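Local structure of photoreceptor-histidine kinase BphP (Stigmatella aurantiaca DW4/3-1, 6BAF) at residues L30-E35 with Q101-L106; E66-S71 with K75-L80. The protein probably works as a light-sensing histidine kinase of the phytochrome family, its chromophore-binding domain carrying a bilin, and takes part in light control of cell development. One frame throughout, in Å; residues are numbered along the deposited sequence.

How the contacts relate
Both contacts lie in the PAS fold, and the chain between the two segments of contact 1 contains all of contact 2. Contact 1 belongs to the antiparallel sheet itself, where mostly buried polar groups meet across one intervening strand; contact 2 packs the end of helix 59-69 against the loop that leads into edge strand 80-85, is only partly buried and is largely apolar. Strand 103-110 serves both. It presents Arg-103 to contact 1, while Leu-104 and Leu-106 run to contact 2: Leu-104 CD1 lies 3.9 Å from Leu-69 O, and Leu-106 CD1 is 4.3 Å from Leu-80 CD1. The centres of the contacts are about 15 Å apart.

Contact 1. Residues L30-E35 with Q101-L106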
ATOM      1  N   LEU A  30      13.985  10.339  28.518  1.00 39.08           N
ATOM      2  CA  LEU A  30      14.206  11.403  27.538  1.00 37.39           C
ATOM      3  C   LEU A  30      15.534  12.069  27.844  1.00 42.55           C
ATOM      4  O   LEU A  30      15.672  12.753  28.874  1.00 40.79           O
ATOM      5  CB  LEU A  30      13.110  12.470  27.578  1.00 37.41           C
ATOM      6  CG  LEU A  30      11.602  12.177  27.534  1.00 48.83           C
ATOM      7  CD1 LEU A  30      10.774  13.300  26.886  1.00 46.49           C
ATOM      8  CD2 LEU A  30      11.306  10.867  26.971  1.00 41.87           C
ATOM      9  N   THR A  31      16.495  11.934  26.940  1.00 33.92           N
ATOM     10  CA  THR A  31      17.749  12.658  27.093  1.00 37.84           C
ATOM     11  C   THR A  31      17.843  13.920  26.254  1.00 37.95           C
ATOM     12  O   THR A  31      18.755  14.724  26.483  1.00 36.64           O
ATOM     13  CB  THR A  31      18.919  11.754  26.708  1.00 40.64           C
ATOM     14  OG1 THR A  31      18.823  11.485  25.312  1.00 37.48           O
ATOM     15  CG2 THR A  31      18.853  10.433  27.509  1.00 37.24           C
ATOM     16  N   HIS A  32      16.999  14.067  25.226  1.00 38.97           N
ATOM     17  CA  HIS A  32      16.922  15.271  24.407  1.00 34.26           C
ATOM     18  C   HIS A  32      15.447  15.552  24.139  1.00 37.55           C
ATOM     19  O   HIS A  32      14.637  14.626  24.033  1.00 37.20           O
ATOM     20  CB  HIS A  32      17.631  15.184  23.036  1.00 35.28           C
ATOM     21  CG  HIS A  32      19.061  14.718  23.062  1.00 36.17           C
ATOM     22  ND1 HIS A  32      19.458  13.533  23.652  1.00 34.57           N
ATOM     23  CD2 HIS A  32      20.167  15.226  22.462  1.00 34.47           C
ATOM     24  CE1 HIS A  32      20.750  13.354  23.444  1.00 39.35           C
ATOM     25  NE2 HIS A  32      21.203  14.365  22.720  1.00 37.90           N
ATOM     26  N   ALA A  33      15.110  16.828  24.020  1.00 37.71           N
ATOM     27  CA  ALA A  33      13.776  17.272  23.650  1.00 38.54           C
ATOM     28  C   ALA A  33      13.907  18.586  22.909  1.00 41.27           C
ATOM     29  O   ALA A  33      14.700  19.448  23.295  1.00 40.83           O
ATOM     30  CB  ALA A  33      12.870  17.460  24.860  1.00 37.62           C
ATOM     31  N   SER A  34      13.153  18.737  21.825  1.00 38.94           N
ATOM     32  CA  SER A  34      13.215  20.005  21.124  1.00 40.92           C
ATOM     33  C   SER A  34      12.415  21.047  21.911  1.00 39.87           C
ATOM     34  O   SER A  34      11.443  20.726  22.611  1.00 41.46           O
ATOM     35  CB  SER A  34      12.698  19.837  19.683  1.00 39.91           C
ATOM     36  OG  SER A  34      11.388  19.347  19.720  1.00 37.00           O
ATOM     37  N   GLU A  35      12.846  22.300  21.814  1.00 44.26           N
ATOM     38  CA  GLU A  35      12.374  23.332  22.740  1.00 47.70           C
ATOM     39  C   GLU A  35      10.992  23.880  22.396  1.00 48.45           C
ATOM     40  O   GLU A  35      10.480  24.700  23.153  1.00 49.70           O
ATOM     41  CB  GLU A  35      13.371  24.497  22.761  1.00 48.51           C
ATOM     42  CG  GLU A  35      13.478  25.136  21.390  1.00 49.55           C
ATOM     43  CD  GLU A  35      14.462  26.321  21.336  1.00 57.67           C
ATOM     44  OE1 GLU A  35      15.016  26.667  22.426  1.00 61.53           O
ATOM     45  OE2 GLU A  35      14.693  26.867  20.204  1.00 48.40           O
ATOM     46  N   GLN A 101      23.355   6.026  14.866  1.00 45.34           N
ATOM     47  CA  GLN A 101      24.554   6.402  15.633  1.00 46.05           C
ATOM     48  C   GLN A 101      24.351   6.176  17.129  1.00 46.46           C
ATOM     49  O   GLN A 101      24.723   7.005  17.955  1.00 45.62           O
ATOM     50  CB  GLN A 101      24.954   7.851  15.369  1.00 47.91           C
ATOM     51  CG  GLN A 101      25.274   8.158  13.903  1.00 50.62           C
ATOM     52  CD  GLN A 101      26.592   7.561  13.460  1.00 58.34           C
ATOM     53  OE1 GLN A 101      27.387   7.128  14.284  1.00 61.76           O
ATOM     54  NE2 GLN A 101      26.836   7.543  12.152  1.00 62.93           N
ATOM     55  N   GLY A 102      23.721   5.066  17.489  1.00 43.78           N
ATOM     56  CA  GLY A 102      23.581   4.786  18.897  1.00 44.21           C
ATOM     57  C   GLY A 102      22.455   5.504  19.614  1.00 47.75           C
ATOM     58  O   GLY A 102      22.277   5.273  20.816  1.00 48.57           O
ATOM     59  N   ARG A 103      21.638   6.314  18.933  1.00 42.48           N
ATOM     60  CA  ARG A 103      20.555   6.986  19.628  0.50 41.01           C
ATOM     61  C   ARG A 103      19.209   6.544  19.065  1.00 41.66           C
ATOM     62  O   ARG A 103      19.076   6.154  17.898  1.00 40.49           O
ATOM     63  CB  ARG A 103      20.716   8.526  19.579  0.50 41.25           C
ATOM     64  CG  ARG A 103      22.124   9.032  20.068  0.50 43.28           C
ATOM     65  CD  ARG A 103      22.235   9.731  21.478  0.50 43.35           C
ATOM     66  NE  ARG A 103      21.300   9.289  22.527  0.50 47.10           N
ATOM     67  CZ  ARG A 103      21.361   9.613  23.837  0.50 43.58           C
ATOM     68  NH1 ARG A 103      22.362  10.394  24.345  0.50 38.35           N
ATOM     69  NH2 ARG A 103      20.406   9.133  24.644  0.50 29.18           N
ATOM     70  N   LEU A 104      18.207   6.574  19.936  1.00 37.89           N
ATOM     71  CA  LEU A 104      16.825   6.247  19.589  1.00 41.08           C
ATOM     72  C   LEU A 104      16.064   7.565  19.523  1.00 40.11           C
ATOM     73  O   LEU A 104      15.858   8.231  20.546  1.00 38.72           O
ATOM     74  CB  LEU A 104      16.205   5.312  20.627  1.00 37.50           C
ATOM     75  CG  LEU A 104      14.974   4.437  20.392  1.00 45.24           C
ATOM     76  CD1 LEU A 104      14.146   4.237  21.645  1.00 37.20           C
ATOM     77  CD2 LEU A 104      14.125   4.696  19.137  1.00 37.55           C
ATOM     78  N   ILE A 105      15.656   7.952  18.324  1.00 36.25           N
ATOM     79  CA  ILE A 105      15.032   9.244  18.079  1.00 36.06           C
ATOM     80  C   ILE A 105      13.563   9.005  17.778  1.00 42.92           C
ATOM     81  O   ILE A 105      13.227   8.177  16.918  1.00 38.61           O
ATOM     82  CB  ILE A 105      15.717   9.978  16.918  1.00 36.00           C
ATOM     83  CG1 ILE A 105      17.169  10.276  17.284  1.00 39.77           C
ATOM     84  CG2 ILE A 105      14.891  11.220  16.542  1.00 37.89           C
ATOM     85  CD1 ILE A 105      18.028  10.823  16.159  1.00 38.64           C
ATOM     86  N   LEU A 106      12.691   9.726  18.473  1.00 35.53           N
ATOM     87  CA  LEU A 106      11.251   9.624  18.274  1.00 36.48           C
ATOM     88  C   LEU A 106      10.755  10.990  17.820  1.00 42.91           C
ATOM     89  O   LEU A 106      10.939  11.994  18.528  1.00 38.97           O
ATOM     90  CB  LEU A 106      10.556   9.161  19.559  1.00 36.89           C
ATOM     91  CG  LEU A 106       9.033   9.259  19.610  1.00 41.66           C
ATOM     92  CD1 LEU A 106       8.394   8.324  18.558  1.00 40.88           C
ATOM     93  CD2 LEU A 106       8.532   8.932  21.032  1.00 40.61           C
TER
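Thr-31 OG1 sits between His-32 and Arg-103. It shares a hydrogen bond of 2.7 Å with His-32 ND1, in the plane of the imidazole, and it lies 2.9 Å from Arg-103 NH2. Despite that distance the second approach is poorly angled for a hydrogen bond: the hydroxyl comes over one face of the guanidinium, whereas the N-H bonds lie in its plane. The methyl of the threonine packs beside the same nitrogen, with CG2 3.5 Å from NH2. What puts the hydroxyl here is a chi1 of 66°, which tucks OG1 between the backbone N and the carbonyl carbon and sends CG2 to the position opposite that carbon.

His-32 approaches the guanidinium edge-on. Its CE1 is 3.5 Å from Arg-103 NH1 and stands over the face, offset toward the rim, with the two planes 82° apart, so the groups meet nearly perpendicularly and do not stack. The bond to Thr-31 should help to fix the rotation of the imidazole. Arg-103 reaches this place with a chain bent at both chi2 and chi3. It was modelled in two conformers, so these contacts describe one of them; in it NH1 also hydrogen-bonds His-226 ND1.

Two consecutive residues can share in this contact because Thr-31 and His-32 both face Val-22, a classic beta bulge. Val-22 belongs to strand 19-23, which runs between strands 30-34 and 103-110 in the PAS sheet, and the side chains of Thr-31, His-32 and Arg-103 all touch it. The polar cluster thus bridges two strands that are not direct neighbours, while strand 218-222, contributed to this sheet by the GAF part of the chain, flanks 30-34 on its other edge and packs Val-220 and Ala-222 against His-32.

Contact 2. Residues E66-S71 with K75-L80; sequences EADLRS and KQLNPL
Leu-77, Leu-80 and Asp-68 carry most of this contact, Leu-77 from the loop and Leu-80 from the start of strand 80-85 both reaching back toward the end of helix 59-69. Leu-77 leads with one methyl: CD1 rests 3.5 Å from Ser-71 CB and 3.8 Å from Asp-68 OD1, touching both the last helical turn and the residues that leave it. Leu-80 uses both branches. With CG anti to the carbonyl carbon (chi1 -49°), its methyls diverge onto two helix residues: CD2 meets Asp-68 CB at 3.8 Å, the two side chains lying alongside and pointing opposite ways, and CD1 presses on Leu-69 CD1 at 3.4 Å, a snug fit for two methyls. Leu-77 CD1 and Leu-80 CD2 lie on one side of the aspartate's carboxylate plane, Leu-77 CD1 higher above it, in what is mainly van der Waals packing. On the sheet side, Leu-69 and Leu-80 both touch Ala-97 of strand 90-100, while Pro-79 packs on Phe-123 of the second subunit. Helix end, short loop and returning strand make up the connection from the last PAS helix before the hairpin strands into edge strand 80-85.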
ATOM      1  N   GLU A  66       5.768   1.324  24.318  1.00 50.26           N
ATOM      2  CA  GLU A  66       7.086   0.986  24.847  1.00 52.02           C
ATOM      3  C   GLU A  66       7.614  -0.294  24.225  1.00 51.08           C
ATOM      4  O   GLU A  66       8.810  -0.395  23.906  1.00 47.54           O
ATOM      5  CB  GLU A  66       7.029   0.852  26.373  1.00 49.01           C
ATOM      6  CG  GLU A  66       6.812   2.169  27.060  1.00 49.48           C
ATOM      7  CD  GLU A  66       6.586   2.019  28.552  1.00 67.18           C
ATOM      8  OE1 GLU A  66       6.309   0.881  29.026  1.00 69.75           O
ATOM      9  OE2 GLU A  66       6.689   3.054  29.253  1.00 71.34           O
ATOM     10  N   ALA A  67       6.739  -1.293  24.060  1.00 52.16           N
ATOM     11  CA  ALA A  67       7.129  -2.537  23.392  1.00 49.49           C
ATOM     12  C   ALA A  67       7.652  -2.282  21.984  1.00 49.45           C
ATOM     13  O   ALA A  67       8.671  -2.871  21.576  1.00 52.06           O
ATOM     14  CB  ALA A  67       5.941  -3.500  23.354  1.00 53.20           C
ATOM     15  N   ASP A  68       6.980  -1.402  21.221  1.00 45.66           N
ATOM     16  CA  ASP A  68       7.443  -1.081  19.863  1.00 50.07           C
ATOM     17  C   ASP A  68       8.796  -0.362  19.879  1.00 48.42           C
ATOM     18  O   ASP A  68       9.687  -0.678  19.084  1.00 45.65           O
ATOM     19  CB  ASP A  68       6.416  -0.210  19.134  1.00 52.99           C
ATOM     20  CG  ASP A  68       5.086  -0.940  18.863  1.00 62.62           C
ATOM     21  OD1 ASP A  68       5.056  -2.207  18.916  1.00 56.77           O
ATOM     22  OD2 ASP A  68       4.076  -0.229  18.586  1.00 64.59           O
ATOM     23  N   LEU A  69       8.946   0.652  20.738  1.00 47.10           N
ATOM     24  CA  LEU A  69      10.201   1.410  20.799  1.00 46.37           C
ATOM     25  C   LEU A  69      11.385   0.535  21.164  1.00 46.33           C
ATOM     26  O   LEU A  69      12.515   0.799  20.717  1.00 48.37           O
ATOM     27  CB  LEU A  69      10.090   2.519  21.827  1.00 44.48           C
ATOM     28  CG  LEU A  69       9.648   3.936  21.515  1.00 46.00           C
ATOM     29  CD1 LEU A  69       9.709   4.341  20.045  1.00 42.07           C
ATOM     30  CD2 LEU A  69       8.387   4.330  22.223  1.00 45.78           C
ATOM     31  N   ARG A  70      11.164  -0.509  21.970  1.00 46.27           N
ATOM     32  CA  ARG A  70      12.232  -1.457  22.306  1.00 49.87           C
ATOM     33  C   ARG A  70      12.399  -2.553  21.270  1.00 51.42           C
ATOM     34  O   ARG A  70      13.300  -3.387  21.399  1.00 53.48           O
ATOM     35  CB  ARG A  70      11.954  -2.100  23.670  1.00 51.03           C
ATOM     36  CG  ARG A  70      12.134  -1.142  24.810  1.00 51.28           C
ATOM     37  CD  ARG A  70      11.421  -1.606  26.075  1.00 56.11           C
ATOM     38  NE  ARG A  70      11.732  -0.688  27.162  1.00 50.97           N
ATOM     39  CZ  ARG A  70      10.890  -0.383  28.135  1.00 53.96           C
ATOM     40  NH1 ARG A  70       9.688  -0.938  28.152  1.00 59.23           N
ATOM     41  NH2 ARG A  70      11.240   0.482  29.087  1.00 57.26           N
ATOM     42  N   SER A  71      11.555  -2.572  20.246  1.00 51.35           N
ATOM     43  CA  SER A  71      11.425  -3.778  19.444  1.00 53.83           C
ATOM     44  C   SER A  71      12.652  -4.021  18.596  1.00 55.07           C
ATOM     45  O   SER A  71      13.132  -5.155  18.513  1.00 64.73           O
ATOM     46  CB  SER A  71      10.198  -3.716  18.542  1.00 52.32           C
ATOM     47  OG  SER A  71      10.397  -4.633  17.486  1.00 55.57           O
ATOM     48  N   LYS A  75       9.956   0.618  12.906  1.00 45.82           N
ATOM     49  CA  LYS A  75       9.520   0.473  11.421  1.00 61.53           C
ATOM     50  C   LYS A  75      10.446  -0.337  10.682  1.00 56.29           C
ATOM     51  O   LYS A  75      11.602   0.131  10.370  1.00 62.58           O
ATOM     52  CB  LYS A  75       9.350   1.682  10.508  1.00 61.10           C
ATOM     53  CG  LYS A  75       8.776   1.237   9.091  1.00 60.41           C
ATOM     54  CD  LYS A  75       7.135   0.960   8.910  1.00 41.79           C
ATOM     55  CE  LYS A  75       6.904   0.050   7.610  1.00 60.24           C
ATOM     56  NZ  LYS A  75       5.710  -0.916   7.396  1.00 43.91           N
ATOM     57  N   GLN A  76      10.003  -1.555  10.413  1.00 53.04           N
ATOM     58  CA  GLN A  76       8.619  -2.037  10.236  1.00 51.62           C
ATOM     59  C   GLN A  76       7.399  -1.677  11.109  1.00 50.14           C
ATOM     60  O   GLN A  76       6.291  -1.871  10.647  1.00 50.59           O
ATOM     61  CB  GLN A  76       8.729  -3.572  10.205  1.00 53.29           C
ATOM     62  CG  GLN A  76       9.733  -4.135   9.116  1.00 57.53           C
ATOM     63  CD  GLN A  76      11.249  -3.839   9.372  1.00 63.05           C
ATOM     64  OE1 GLN A  76      11.718  -3.846  10.514  1.00 65.49           O
ATOM     65  NE2 GLN A  76      12.001  -3.576   8.295  1.00 66.71           N
ATOM     66  N   LEU A  77       7.542  -1.138  12.328  1.00 46.29           N
ATOM     67  CA  LEU A  77       6.370  -0.739  13.100  1.00 43.41           C
ATOM     68  C   LEU A  77       5.919   0.704  12.901  1.00 44.94           C
ATOM     69  O   LEU A  77       4.799   1.035  13.322  1.00 46.30           O
ATOM     70  CB  LEU A  77       6.614  -0.972  14.600  1.00 45.69           C
ATOM     71  CG  LEU A  77       7.210  -2.365  14.875  1.00 52.68           C
ATOM     72  CD1 LEU A  77       7.766  -2.475  16.289  1.00 52.01           C
ATOM     73  CD2 LEU A  77       6.177  -3.463  14.628  1.00 53.09           C
ATOM     74  N   ASN A  78       6.739   1.597  12.333  1.00 43.49           N
ATOM     75  CA  ASN A  78       6.224   2.964  12.134  1.00 41.49           C
ATOM     76  C   ASN A  78       4.997   2.925  11.202  1.00 46.76           C
ATOM     77  O   ASN A  78       4.930   2.087  10.313  1.00 43.12           O
ATOM     78  CB  ASN A  78       7.295   3.909  11.566  1.00 42.56           C
ATOM     79  CG  ASN A  78       8.431   4.182  12.570  1.00 44.90           C
ATOM     80  OD1 ASN A  78       8.171   4.403  13.748  1.00 42.13           O
ATOM     81  ND2 ASN A  78       9.665   4.133  12.114  1.00 39.22           N
ATOM     82  N   PRO A  79       4.027   3.824  11.409  1.00 44.54           N
ATOM     83  CA  PRO A  79       4.017   4.868  12.449  1.00 41.35           C
ATOM     84  C   PRO A  79       3.534   4.322  13.798  1.00 47.90           C
ATOM     85  O   PRO A  79       2.747   3.381  13.861  1.00 44.10           O
ATOM     86  CB  PRO A  79       3.046   5.907  11.893  1.00 41.59           C
ATOM     87  CG  PRO A  79       1.981   5.002  11.096  1.00 40.71           C
ATOM     88  CD  PRO A  79       2.859   3.891  10.501  1.00 43.61           C
ATOM     89  N   LEU A  80       4.037   4.889  14.887  0.92 45.35           N
ATOM     90  CA  LEU A  80       3.595   4.485  16.207  0.98 45.43           C
ATOM     91  C   LEU A  80       2.436   5.373  16.600  0.95 43.34           C
ATOM     92  O   LEU A  80       2.440   6.565  16.318  0.92 46.53           O
ATOM     93  CB  LEU A  80       4.736   4.614  17.220  1.00 45.27           C
ATOM     94  CG  LEU A  80       6.037   3.980  16.732  1.00 49.56           C
ATOM     95  CD1 LEU A  80       7.174   4.320  17.709  1.00 46.66           C
ATOM     96  CD2 LEU A  80       5.885   2.460  16.539  1.00 48.46           C
TER